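PDB 5AZ0: uncharacterized protein from Bombyx mori, which probably catalyses the NADPH-dependent reduction of carbonyl compounds to alcohols, as an aldo-keto reductase (AKR2E5) of the silkworm. Local coordinates for residues Q197-L202 and F310-P315; S205-V210 and Y268-V273; S224-M229 and Q261-Y266. All blocks are in the same frame, centred on the assembly; numbering follows the deposited sequence.

Interaction 1. Residues Q197-L202 and F310-P315; sequences QIEVNL and FRTVRP. With ACT (acetate ion), chain G; ACT (acetate ion), chain D.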
loop_
_atom_site.group_PDB
_atom_site.type_symbol
_atom_site.label_atom_id
_atom_site.label_comp_id
_atom_site.label_asym_id
_atom_site.label_seq_id
_atom_site.Cartn_x
_atom_site.Cartn_y
_atom_site.Cartn_z
ATOM N N GLN A 197 2.946 -5.731 0.042
ATOM C CA GLN A 197 2.862 -4.271 -0.182
ATOM C C GLN A 197 4.104 -3.607 0.320
ATOM O O GLN A 197 4.393 -3.670 1.519
ATOM C CB GLN A 197 1.597 -3.627 0.456
ATOM C CG GLN A 197 1.521 -2.152 0.191
ATOM C CD GLN A 197 0.237 -1.448 0.720
ATOM O OE1 GLN A 197 0.336 -0.424 1.330
ATOM N NE2 GLN A 197 -0.931 -1.950 0.380
ATOM N N ILE A 198 4.790 -2.899 -0.594
ATOM C CA ILE A 198 6.116 -2.350 -0.331
ATOM C C ILE A 198 6.300 -1.051 -1.058
ATOM O O ILE A 198 5.562 -0.726 -1.975
ATOM C CB ILE A 198 7.243 -3.291 -0.850
ATOM C CG1 ILE A 198 6.963 -3.721 -2.303
ATOM C CG2 ILE A 198 7.382 -4.468 0.050
ATOM C CD1 ILE A 198 8.020 -4.549 -2.948
ATOM N N GLU A 199 7.344 -0.315 -0.705
ATOM C CA GLU A 199 7.728 0.836 -1.550
ATOM C C GLU A 199 8.314 0.419 -2.872
ATOM O O GLU A 199 9.257 -0.361 -2.909
ATOM C CB GLU A 199 8.729 1.719 -0.832
ATOM C CG GLU A 199 9.141 2.966 -1.651
ATOM C CD GLU A 199 10.248 3.821 -0.937
ATOM O OE1 GLU A 199 10.492 3.662 0.298
ATOM O OE2 GLU A 199 10.911 4.605 -1.641
ATOM N N VAL A 200 7.716 0.909 -3.956
ATOM C CA VAL A 200 8.290 0.814 -5.297
ATOM C C VAL A 200 8.055 2.140 -5.976
ATOM O O VAL A 200 6.963 2.719 -5.917
ATOM C CB VAL A 200 7.670 -0.264 -6.165
ATOM C CG1 VAL A 200 8.650 -0.666 -7.302
ATOM C CG2 VAL A 200 7.342 -1.503 -5.345
ATOM N N ASN A 201 9.102 2.634 -6.611
ATOM C CA ASN A 201 9.112 3.915 -7.376
ATOM C C ASN A 201 10.349 3.937 -8.354
ATOM O O ASN A 201 10.994 2.899 -8.589
ATOM C CB ASN A 201 9.046 5.108 -6.403
ATOM C CG ASN A 201 10.128 5.034 -5.346
ATOM O OD1 ASN A 201 11.341 5.050 -5.682
ATOM N ND2 ASN A 201 9.730 5.025 -4.066
ATOM N N LEU A 202 10.575 5.049 -9.053
ATOM C CA LEU A 202 11.599 5.058 -10.097
ATOM C C LEU A 202 13.061 4.921 -9.537
ATOM O O LEU A 202 13.893 4.362 -10.204
ATOM C CB LEU A 202 11.410 6.245 -11.011
ATOM C CG LEU A 202 10.158 6.171 -11.843
ATOM C CD1 LEU A 202 9.891 7.538 -12.426
ATOM C CD2 LEU A 202 10.254 5.109 -12.946
ATOM N N PHE A 310 17.680 4.460 -3.604
ATOM C CA PHE A 310 17.233 5.486 -2.645
ATOM C C PHE A 310 15.793 5.175 -2.109
ATOM O O PHE A 310 14.825 5.158 -2.876
ATOM C CB PHE A 310 17.208 6.864 -3.337
ATOM C CG PHE A 310 16.930 7.998 -2.387
ATOM C CD1 PHE A 310 15.617 8.369 -2.068
ATOM C CD2 PHE A 310 17.989 8.705 -1.785
ATOM C CE1 PHE A 310 15.363 9.382 -1.120
ATOM C CE2 PHE A 310 17.746 9.734 -0.854
ATOM C CZ PHE A 310 16.435 10.075 -0.520
ATOM N N ARG A 311 15.675 4.935 -0.816
ATOM C CA ARG A 311 14.444 4.477 -0.191
ATOM C C ARG A 311 13.788 5.694 0.486
ATOM O O ARG A 311 14.353 6.306 1.389
ATOM C CB ARG A 311 14.784 3.400 0.811
ATOM C CG ARG A 311 13.560 2.778 1.432
ATOM C CD ARG A 311 13.977 1.766 2.440
ATOM N NE ARG A 311 14.514 0.568 1.816
ATOM C CZ ARG A 311 13.793 -0.397 1.248
ATOM N NH1 ARG A 311 12.438 -0.328 1.195
ATOM N NH2 ARG A 311 14.431 -1.461 0.713
ATOM N N THR A 312 12.638 6.083 -0.037
ATOM C CA THR A 312 11.859 7.219 0.490
ATOM C C THR A 312 11.397 6.990 1.920
ATOM O O THR A 312 11.413 7.911 2.700
ATOM C CB THR A 312 10.662 7.480 -0.422
ATOM O OG1 THR A 312 11.137 7.784 -1.752
ATOM C CG2 THR A 312 9.801 8.596 0.126
ATOM N N VAL A 313 11.024 5.745 2.268
ATOM C CA VAL A 313 10.437 5.424 3.611
ATOM C C VAL A 313 11.339 4.472 4.400
ATOM O O VAL A 313 11.383 3.271 4.128
ATOM C CB VAL A 313 8.990 4.828 3.476
ATOM C CG1 VAL A 313 8.423 4.419 4.837
ATOM C CG2 VAL A 313 8.047 5.818 2.789
ATOM N N ARG A 314 12.086 5.011 5.355
ATOM C CA ARG A 314 13.144 4.239 6.042
ATOM C C ARG A 314 13.089 4.637 7.481
ATOM O O ARG A 314 13.687 5.597 7.915
ATOM C CB ARG A 314 14.541 4.466 5.437
ATOM C CG ARG A 314 15.641 3.602 6.097
ATOM C CD ARG A 314 17.066 3.966 5.621
ATOM N NE ARG A 314 17.255 3.652 4.204
ATOM C CZ ARG A 314 17.633 2.479 3.706
ATOM N NH1 ARG A 314 17.907 1.455 4.493
ATOM N NH2 ARG A 314 17.778 2.347 2.396
ATOM N N PRO A 315 12.248 3.950 8.226
ATOM C CA PRO A 315 11.997 4.401 9.578
ATOM C C PRO A 315 13.129 3.921 10.490
ATOM O O PRO A 315 13.101 2.796 10.989
ATOM C CB PRO A 315 10.618 3.785 9.890
ATOM C CG PRO A 315 10.519 2.608 8.998
ATOM C CD PRO A 315 11.348 2.871 7.792
HETATM C C ACT G . 17.716 5.901 1.791
HETATM O O ACT G . 18.105 4.938 1.039
HETATM O OXT ACT G . 17.067 5.841 2.881
HETATM C CH3 ACT G . 17.979 7.267 1.338
HETATM C C ACT D . 11.239 -4.172 1.369
HETATM O O ACT D . 10.847 -2.965 0.970
HETATM O OXT ACT D . 10.512 -5.053 1.912
HETATM C CH3 ACT D . 12.644 -4.690 1.241
HETATM O O HOH W 1 10.448 1.417 2.149
HETATM O O HOH W 2 12.608 6.344 -3.634
#
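The carboxylate of E199 faces the backbone of 310-315 and accepts from two consecutive amides, one on each oxygen. OE2 accepts from T312 N at 2.8 Å through its syn lone pair, and OE1 accepts from V313 N at 2.9 Å, also on the syn side but 34° out of the carboxylate plane. The reach comes from an extended side chain, with CG opposite the backbone N (chi1 -178°) and the chain straight beyond it. E199 and T312 cross at about a right angle, with T312 CB 3.1 Å from OE2. The anti lone pair of OE2 takes N201 ND2 at 2.7 Å, and OE2 lies 7° from the amide plane of N201, a bond that, with ND2 to S224 O and OD1 from L204 N, helps hold the amide's rotation. One water bridges E199 OE1, R311 NH1 and V313 O; a second lies between N201 OD1 and F310 O, its oxygen 2.6 Å from F310 O. R311 NH1 also donates to an acetate, while R314 holds another through NE and NH2, both probably from the crystallisation liquor. R311 NH1 stays 4.5 Å from E199 OE1, too far for a salt bridge. The chemistry is that of a buried carboxylate satisfied chiefly by neutral N-H donors, the nearby arginine probably adding electrostatic support; it ties the end of barrel strand 195-199 to the loop after helix 297-304.

Interaction 2. Residues S205-V210 and Y268-V273; sequences SQADLV and YQRGIV. With ACT (acetate ion), chain J; ACT (acetate ion), chain D.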
loop_
_atom_site.group_PDB
_atom_site.type_symbol
_atom_site.label_atom_id
_atom_site.label_comp_id
_atom_site.label_asym_id
_atom_site.label_seq_id
_atom_site.Cartn_x
_atom_site.Cartn_y
_atom_site.Cartn_z
ATOM N N SER A 205 13.471 0.401 -7.415
ATOM C CA SER A 205 12.744 -0.563 -8.238
ATOM C C SER A 205 12.407 -1.872 -7.547
ATOM O O SER A 205 11.530 -2.562 -8.033
ATOM C CB SER A 205 13.570 -0.933 -9.492
ATOM O OG SER A 205 14.652 -1.807 -9.114
ATOM N N GLN A 206 13.195 -2.280 -6.545
ATOM C CA GLN A 206 13.113 -3.610 -5.873
ATOM C C GLN A 206 12.989 -4.773 -6.839
ATOM O O GLN A 206 12.160 -5.692 -6.683
ATOM C CB GLN A 206 12.000 -3.612 -4.795
ATOM C CG GLN A 206 12.200 -2.434 -3.874
ATOM C CD GLN A 206 12.018 -2.753 -2.443
ATOM O OE1 GLN A 206 12.756 -3.560 -1.880
ATOM N NE2 GLN A 206 11.053 -2.105 -1.813
ATOM N N ALA A 207 13.825 -4.725 -7.871
ATOM C CA ALA A 207 13.714 -5.692 -8.930
ATOM C C ALA A 207 13.775 -7.127 -8.456
ATOM O O ALA A 207 12.939 -7.943 -8.844
ATOM C CB ALA A 207 14.764 -5.430 -10.071
ATOM N N ASP A 208 14.723 -7.465 -7.610
ATOM C CA ASP A 208 14.830 -8.873 -7.162
ATOM C C ASP A 208 13.609 -9.252 -6.320
ATOM O O ASP A 208 13.084 -10.342 -6.462
ATOM C CB ASP A 208 16.109 -9.130 -6.316
ATOM C CG ASP A 208 17.403 -9.121 -7.165
ATOM O OD1 ASP A 208 17.327 -9.068 -8.381
ATOM O OD2 ASP A 208 18.500 -9.086 -6.585
ATOM N N LEU A 209 13.229 -8.369 -5.394
ATOM C CA LEU A 209 12.038 -8.651 -4.535
ATOM C C LEU A 209 10.735 -8.778 -5.397
ATOM O O LEU A 209 10.026 -9.770 -5.310
ATOM C CB LEU A 209 11.932 -7.618 -3.423
ATOM C CG LEU A 209 10.735 -7.721 -2.412
ATOM C CD1 LEU A 209 10.650 -9.103 -1.822
ATOM C CD2 LEU A 209 10.855 -6.581 -1.370
ATOM N N VAL A 210 10.579 -7.904 -6.370
ATOM C CA VAL A 210 9.407 -7.973 -7.253
ATOM C C VAL A 210 9.408 -9.263 -8.054
ATOM O O VAL A 210 8.401 -9.944 -8.138
ATOM C CB VAL A 210 9.347 -6.733 -8.155
ATOM C CG1 VAL A 210 8.309 -6.862 -9.278
ATOM C CG2 VAL A 210 9.064 -5.500 -7.318
ATOM N N TYR A 268 2.565 0.072 -13.638
ATOM C CA TYR A 268 1.490 -0.782 -14.111
ATOM C C TYR A 268 2.034 -1.781 -15.076
ATOM O O TYR A 268 1.641 -2.949 -15.084
ATOM C CB TYR A 268 0.402 0.054 -14.787
ATOM C CG TYR A 268 -0.561 -0.753 -15.557
ATOM C CD1 TYR A 268 -1.404 -1.610 -14.930
ATOM C CD2 TYR A 268 -0.614 -0.679 -16.942
ATOM C CE1 TYR A 268 -2.301 -2.397 -15.631
ATOM C CE2 TYR A 268 -1.529 -1.463 -17.674
ATOM C CZ TYR A 268 -2.379 -2.338 -17.007
ATOM O OH TYR A 268 -3.284 -3.175 -17.722
ATOM N N GLN A 269 2.908 -1.287 -15.951
ATOM C CA GLN A 269 3.521 -2.107 -16.964
ATOM C C GLN A 269 4.530 -3.142 -16.386
ATOM O O GLN A 269 4.718 -4.146 -17.000
ATOM C CB GLN A 269 4.246 -1.231 -17.999
ATOM C CG GLN A 269 4.513 -1.994 -19.308
ATOM C CD GLN A 269 4.903 -1.080 -20.485
ATOM O OE1 GLN A 269 4.209 -0.107 -20.799
ATOM N NE2 GLN A 269 6.020 -1.399 -21.119
ATOM N N ARG A 270 5.119 -2.884 -15.213
ATOM C CA ARG A 270 5.803 -3.929 -14.430
ATOM C C ARG A 270 4.869 -4.949 -13.773
ATOM O O ARG A 270 5.356 -5.901 -13.136
ATOM C CB ARG A 270 6.719 -3.328 -13.379
ATOM C CG ARG A 270 7.720 -2.305 -13.899
ATOM C CD ARG A 270 8.731 -1.901 -12.805
ATOM N NE ARG A 270 9.382 -3.070 -12.179
ATOM C CZ ARG A 270 9.974 -3.032 -10.990
ATOM N NH1 ARG A 270 10.015 -1.911 -10.281
ATOM N NH2 ARG A 270 10.474 -4.137 -10.471
ATOM N N GLY A 271 3.548 -4.815 -13.947
ATOM C CA GLY A 271 2.586 -5.684 -13.251
ATOM C C GLY A 271 2.430 -5.371 -11.753
ATOM O O GLY A 271 2.043 -6.228 -10.969
ATOM N N ILE A 272 2.704 -4.137 -11.375
ATOM C CA ILE A 272 2.661 -3.695 -10.003
ATOM C C ILE A 272 1.429 -2.787 -9.801
ATOM O O ILE A 272 1.200 -1.897 -10.615
ATOM C CB ILE A 272 3.951 -2.906 -9.675
ATOM C CG1 ILE A 272 5.126 -3.885 -9.749
ATOM C CG2 ILE A 272 3.871 -2.308 -8.295
ATOM C CD1 ILE A 272 6.518 -3.271 -9.555
ATOM N N VAL A 273 0.674 -3.050 -8.702
ATOM C CA VAL A 273 -0.473 -2.289 -8.282
ATOM C C VAL A 273 0.098 -1.050 -7.616
ATOM O O VAL A 273 1.019 -1.176 -6.861
ATOM C CB VAL A 273 -1.343 -3.090 -7.255
ATOM C CG1 VAL A 273 -2.446 -2.211 -6.684
ATOM C CG2 VAL A 273 -1.882 -4.416 -7.847
HETATM C C ACT J . 16.850 -4.629 -6.704
HETATM O O ACT J . 16.890 -5.840 -6.922
HETATM O OXT ACT J . 16.407 -4.284 -5.616
HETATM C CH3 ACT J . 17.229 -3.561 -7.708
HETATM C C ACT D . 11.239 -4.172 1.369
HETATM O O ACT D . 10.847 -2.965 0.970
HETATM O OXT ACT D . 10.512 -5.053 1.912
HETATM C CH3 ACT D . 12.644 -4.690 1.241
#
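R270 reaches S205 end-on, and NH1 and NH2 both donate to the one carbonyl oxygen. The NH1 bond to S205 O is 2.8 Å long, with its donor in the carbonyl plane on a lone pair. NH2 is 3.1 Å from S205 O, and this second donor is tilted 27° from the carbonyl plane. The oxygen lies within 5° of the guanidinium plane, so the pair makes a flat fork. One face of that plane is covered by I272, whose CD1 stands 3.7 Å above its centre. V210 crosses R270 at about a right angle, its CB 3.7 Å from NH2, and its CG1 then meets I272 CD1 at 4.0 Å. This apolar pair and the carbonyl together probably restrict the guanidinium's rotation. In the second shell, a bend at chi3 (52°) turns the arginine chain toward the serine, and the backbone behind it leaves the helix in a Schellman motif at G271, which has positive phi. On the other segment, Q206 is at the N-cap position of helix 207-215; S205 OG bonds to D307, and Q206 NE2 to E199 O as well as to an acetate. The contact therefore joins the N-terminal end of one helix of the (beta/alpha)8 barrel to the turn between helix 259-269 and strand 273-274. I272 also packs on A222 of strand 219-223, beside which strand 273-274 runs parallel.

Interaction 3. Residues S224-M229 and Q261-Y266; sequences SPFGTM and QVNLGY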
loop_
_atom_site.group_PDB
_atom_site.type_symbol
_atom_site.label_atom_id
_atom_site.label_comp_id
_atom_site.label_asym_id
_atom_site.label_seq_id
_atom_site.Cartn_x
_atom_site.Cartn_y
_atom_site.Cartn_z
ATOM N N SER A 224 4.121 4.764 -1.885
ATOM C CA SER A 224 5.015 5.844 -2.333
ATOM C C SER A 224 5.521 5.634 -3.726
ATOM O O SER A 224 6.707 5.638 -3.928
ATOM C CB SER A 224 6.250 5.998 -1.439
ATOM O OG SER A 224 5.872 6.273 -0.112
ATOM N N PRO A 225 4.627 5.445 -4.685
ATOM C CA PRO A 225 4.972 5.152 -6.058
ATOM C C PRO A 225 5.710 6.295 -6.774
ATOM O O PRO A 225 6.348 6.049 -7.789
ATOM C CB PRO A 225 3.619 4.834 -6.706
ATOM C CG PRO A 225 2.639 5.646 -5.873
ATOM C CD PRO A 225 3.170 5.574 -4.484
ATOM N N PHE A 226 5.642 7.511 -6.249
ATOM C CA PHE A 226 6.344 8.676 -6.818
ATOM C C PHE A 226 7.666 8.964 -6.110
ATOM O O PHE A 226 8.386 9.893 -6.499
ATOM C CB PHE A 226 5.462 9.929 -6.699
ATOM C CG PHE A 226 4.140 9.823 -7.431
ATOM C CD1 PHE A 226 4.099 9.587 -8.781
ATOM C CD2 PHE A 226 2.935 9.962 -6.749
ATOM C CE1 PHE A 226 2.874 9.430 -9.445
ATOM C CE2 PHE A 226 1.717 9.834 -7.392
ATOM C CZ PHE A 226 1.675 9.614 -8.746
ATOM N N GLY A 227 7.979 8.175 -5.082
ATOM C CA GLY A 227 9.160 8.361 -4.285
ATOM C C GLY A 227 9.280 9.816 -3.879
ATOM O O GLY A 227 8.333 10.386 -3.335
ATOM N N THR A 228 10.429 10.435 -4.161
ATOM C CA THR A 228 10.644 11.867 -3.800
ATOM C C THR A 228 10.406 12.788 -5.001
ATOM O O THR A 228 10.788 13.927 -4.991
ATOM C CB THR A 228 12.069 12.097 -3.216
ATOM O OG1 THR A 228 13.065 11.601 -4.132
ATOM C CG2 THR A 228 12.231 11.400 -1.822
ATOM N N MET A 229 9.745 12.315 -6.042
ATOM C CA MET A 229 9.578 13.126 -7.233
ATOM C C MET A 229 8.655 14.290 -6.997
ATOM O O MET A 229 8.894 15.393 -7.501
ATOM C CB MET A 229 9.033 12.312 -8.379
ATOM C CG MET A 229 8.947 13.132 -9.632
ATOM S SD MET A 229 8.574 12.088 -11.009
ATOM C CE MET A 229 6.823 11.815 -10.750
ATOM N N GLN A 261 1.900 10.422 -14.615
ATOM C CA GLN A 261 1.276 9.345 -15.323
ATOM C C GLN A 261 2.231 8.356 -15.964
ATOM O O GLN A 261 1.856 7.174 -16.161
ATOM C CB GLN A 261 0.348 9.863 -16.423
ATOM C CG GLN A 261 -0.866 10.633 -15.914
ATOM C CD GLN A 261 -1.669 11.313 -17.035
ATOM O OE1 GLN A 261 -1.101 11.855 -17.964
ATOM N NE2 GLN A 261 -2.995 11.222 -16.973
ATOM N N VAL A 262 3.394 8.868 -16.396
ATOM C CA VAL A 262 4.431 8.040 -16.915
ATOM C C VAL A 262 4.896 7.099 -15.810
ATOM O O VAL A 262 4.916 5.924 -16.027
ATOM C CB VAL A 262 5.637 8.856 -17.491
ATOM C CG1 VAL A 262 6.830 7.954 -17.823
ATOM C CG2 VAL A 262 5.226 9.566 -18.780
ATOM N N ASN A 263 5.269 7.675 -14.693
ATOM C CA ASN A 263 5.597 6.946 -13.464
ATOM C C ASN A 263 4.570 5.844 -13.123
ATOM O O ASN A 263 4.951 4.679 -13.017
ATOM C CB ASN A 263 5.764 7.923 -12.335
ATOM C CG ASN A 263 6.415 7.337 -11.103
ATOM O OD1 ASN A 263 6.382 6.108 -10.827
ATOM N ND2 ASN A 263 6.970 8.204 -10.313
ATOM N N LEU A 264 3.271 6.170 -13.048
ATOM C CA LEU A 264 2.277 5.130 -12.718
ATOM C C LEU A 264 2.114 4.099 -13.789
ATOM O O LEU A 264 1.906 2.894 -13.515
ATOM C CB LEU A 264 0.892 5.699 -12.336
ATOM C CG LEU A 264 0.905 6.564 -11.097
ATOM C CD1 LEU A 264 -0.544 6.979 -10.690
ATOM C CD2 LEU A 264 1.636 5.931 -9.933
ATOM N N GLY A 265 2.145 4.542 -15.030
ATOM C CA GLY A 265 2.012 3.601 -16.108
ATOM C C GLY A 265 3.172 2.612 -16.229
ATOM O O GLY A 265 2.984 1.465 -16.621
ATOM N N TYR A 266 4.355 3.070 -15.875
ATOM C CA TYR A 266 5.558 2.242 -15.843
ATOM C C TYR A 266 5.366 1.083 -14.800
ATOM O O TYR A 266 5.476 -0.137 -15.134
ATOM C CB TYR A 266 6.734 3.144 -15.507
ATOM C CG TYR A 266 8.008 2.362 -15.341
ATOM C CD1 TYR A 266 8.568 1.642 -16.424
ATOM C CD2 TYR A 266 8.637 2.284 -14.102
ATOM C CE1 TYR A 266 9.726 0.895 -16.271
ATOM C CE2 TYR A 266 9.840 1.562 -13.938
ATOM C CZ TYR A 266 10.390 0.878 -15.034
ATOM O OH TYR A 266 11.564 0.162 -14.866
#
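F226 and P225 press on L264, and this is the tight part of the contact. L264 CD2 lies 3.7 Å from F226 CE1 and 3.9 Å from P225 CB, so one methyl touches both the aromatic ring and the proline ring. The phenylalanine gets there through a chi1 of -61°, which sets CG opposite the carbonyl carbon and brings the ring end nearer the helix. N263 comes in at the edge of that ring, with its amide plane 89° from the ring plane, and its side-chain amide also lies close to P225 O. Looser is the touch of M229, whose CE meets the N263 amide: it covers little of 261-266, although it is buried, against V259 and T260. The more open side is that of F226, which stays partly exposed. Replacing F226 by an alanine would probably open a gap beside L264 and leave the N263 amide without the ring edge it lies against. Two overlapping turns, type I from S224 to G227 and type II' from F226 to M229, shape this loop, which follows barrel strand 219-223 and packs on helix 259-269 of the same (beta/alpha)8 barrel; F226 and L264 both reach N287 of helix 281-287.

The three contacts lie 11 to 12 Å apart, centre to centre, in one part of the TIM barrel, around strands 195-199, 219-223 and 273-274. Along the chain, interaction 1 spans the widest interval, from 197 to 315; interaction 2 falls within it, and interaction 3 within interaction 2. Interactions 1 and 2 pack directly, V200 CG1 lying 3.5 Å from R270 NH1, and share an acetate. Interactions 1 and 3 meet where T312 OG1 comes 3.3 Å from G227 CA. Interactions 2 and 3 use successive parts of helix 259-269. In aldo-keto reductases the loops after the barrel strands form the active-site end, so these contacts probably help set the loops' positions there.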